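Side-chain contact in hypothetical protein (PDB 4HSP), which is of unknown function, a DUF3299-family protein from Pseudomonas aeruginosa whose family is grouped with the OB-fold proteins: residues 79-84 with 90-95. Numbering follows the deposited sequence.
Sequences LVPYYG and PPPPSN
Pro92 lays its ring against the phenol end of Tyr82, the two side chains running past one another in opposing senses. Its CG lies 3.8 Å from Tyr82 CZ, approaching the aromatic ring obliquely. Tyr82 OH sits over the proline, 3.5 Å from Pro92 CA. Tyr82 CG lies between its own backbone N and carbonyl carbon (chi1 47°), a turn that helps bring the hydroxyl end of the ring to the polyproline run although the CB bond itself does not aim there. Pro92 CG also meets Val80 CG1 at 4.1 Å, the two side chains lying roughly perpendicular, and touches Pro81 CD from another direction. Pro92 CG thus touches three residues of 79-84 as the chain leaves strand 73-80, part of a mixed sheet consistent with the OB clan, and later returns through the extended prolines to antiparallel strand 98-102. Polar linkage between the segments comes through water: one molecule donates to Pro90 O and is hydrogen-bonded to Tyr82 OH, at 3.1 Å from each. Beyond the pair, Val80 packs on Tyr62 and Val64 of strand 55-68, while Gln41 NE2 is hydrogen-bonded to Pro92 O.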
loop_
_atom_site.group_PDB
_atom_site.type_symbol
_atom_site.label_atom_id
_atom_site.label_comp_id
_atom_site.label_asym_id
_atom_site.label_seq_id
_atom_site.Cartn_x
_atom_site.Cartn_y
_atom_site.Cartn_z
ATOM N N LEU A 79 9.623 2.340 15.794
ATOM C CA LEU A 79 9.681 3.636 15.131
ATOM C C LEU A 79 11.069 3.724 14.546
ATOM O O LEU A 79 12.067 3.518 15.245
ATOM C CB LEU A 79 9.379 4.813 16.085
ATOM C CG LEU A 79 9.222 6.183 15.425
ATOM C CD1 LEU A 79 7.950 6.213 14.499
ATOM C CD2 LEU A 79 9.162 7.265 16.473
ATOM N N VAL A 80 11.121 3.911 13.233
ATOM C CA VAL A 80 12.346 3.939 12.435
ATOM C C VAL A 80 12.357 5.235 11.584
ATOM O O VAL A 80 11.284 5.806 11.312
ATOM C CB VAL A 80 12.428 2.647 11.560
ATOM C CG1 VAL A 80 12.666 1.400 12.426
ATOM C CG2 VAL A 80 11.161 2.485 10.729
ATOM N N PRO A 81 13.540 5.688 11.122
ATOM C CA PRO A 81 13.591 6.951 10.364
ATOM C C PRO A 81 13.247 6.812 8.873
ATOM O O PRO A 81 13.225 7.811 8.154
ATOM C CB PRO A 81 15.056 7.420 10.541
ATOM C CG PRO A 81 15.757 6.348 11.316
ATOM C CD PRO A 81 14.901 5.143 11.338
ATOM N N TYR A 82 13.051 5.594 8.386
ATOM C CA TYR A 82 12.754 5.419 6.980
ATOM C C TYR A 82 11.834 4.247 6.776
ATOM O O TYR A 82 11.845 3.278 7.550
ATOM C CB TYR A 82 14.024 5.302 6.098
ATOM C CG TYR A 82 15.088 4.355 6.600
ATOM C CD1 TYR A 82 16.114 4.802 7.418
ATOM C CD2 TYR A 82 15.118 3.027 6.188
ATOM C CE1 TYR A 82 17.105 3.944 7.873
ATOM C CE2 TYR A 82 16.114 2.155 6.633
ATOM C CZ TYR A 82 17.112 2.623 7.471
ATOM O OH TYR A 82 18.111 1.795 7.930
ATOM N N TYR A 83 10.988 4.380 5.745
ATOM C CA TYR A 83 10.044 3.360 5.370
ATOM C C TYR A 83 10.803 2.150 4.853
ATOM O O TYR A 83 11.811 2.295 4.166
ATOM C CB TYR A 83 9.073 3.920 4.319
ATOM C CG TYR A 83 8.138 2.889 3.734
ATOM C CD1 TYR A 83 6.929 2.586 4.349
ATOM C CD2 TYR A 83 8.481 2.183 2.580
ATOM C CE1 TYR A 83 6.079 1.604 3.834
ATOM C CE2 TYR A 83 7.649 1.193 2.064
ATOM C CZ TYR A 83 6.445 0.909 2.689
ATOM O OH TYR A 83 5.606 -0.042 2.146
ATOM N N GLY A 84 10.303 0.975 5.186
ATOM C CA GLY A 84 10.869 -0.287 4.728
ATOM C C GLY A 84 11.906 -0.910 5.637
ATOM O O GLY A 84 12.264 -2.074 5.435
ATOM N N PRO A 90 17.923 -3.723 5.278
ATOM C CA PRO A 90 18.304 -4.140 6.647
ATOM C C PRO A 90 17.855 -3.186 7.761
ATOM O O PRO A 90 17.707 -1.989 7.523
ATOM C CB PRO A 90 19.839 -4.169 6.593
ATOM C CG PRO A 90 20.157 -4.418 5.177
ATOM C CD PRO A 90 19.100 -3.690 4.387
ATOM N N PRO A 91 17.663 -3.690 9.002
ATOM C CA PRO A 91 17.292 -2.789 10.111
ATOM C C PRO A 91 18.307 -1.658 10.345
ATOM O O PRO A 91 19.519 -1.881 10.159
ATOM C CB PRO A 91 17.296 -3.719 11.336
ATOM C CG PRO A 91 17.174 -5.061 10.813
ATOM C CD PRO A 91 17.791 -5.086 9.466
ATOM N N PRO A 92 17.860 -0.461 10.819
ATOM C CA PRO A 92 18.827 0.607 11.170
ATOM C C PRO A 92 19.661 0.231 12.408
ATOM O O PRO A 92 19.289 -0.735 13.088
ATOM C CB PRO A 92 17.921 1.816 11.501
ATOM C CG PRO A 92 16.565 1.451 11.081
ATOM C CD PRO A 92 16.475 -0.044 11.121
ATOM N N PRO A 93 20.742 0.976 12.776
ATOM C CA PRO A 93 21.427 0.695 14.063
ATOM C C PRO A 93 20.450 0.857 15.237
ATOM O O PRO A 93 19.454 1.575 15.096
ATOM C CB PRO A 93 22.538 1.743 14.113
ATOM C CG PRO A 93 22.690 2.201 12.724
ATOM C CD PRO A 93 21.335 2.158 12.122
ATOM N N SER A 94 20.708 0.180 16.375
ATOM C CA SER A 94 19.785 0.163 17.528
ATOM C C SER A 94 19.551 1.542 18.182
ATOM O O SER A 94 18.636 1.682 19.004
ATOM C CB SER A 94 20.254 -0.836 18.577
ATOM O OG SER A 94 21.575 -0.557 18.992
ATOM N N ASN A 95 20.349 2.548 17.820
ATOM C CA ASN A 95 20.201 3.903 18.359
ATOM C C ASN A 95 19.461 4.782 17.338
ATOM O O ASN A 95 19.390 6.000 17.494
ATOM C CB ASN A 95 21.543 4.502 18.791
ATOM C CG ASN A 95 22.599 4.623 17.725
ATOM O OD1 ASN A 95 22.417 4.218 16.575
ATOM N ND2 ASN A 95 23.762 5.155 18.102
HETATM O O HOH W 1 19.092 0.000 5.636
#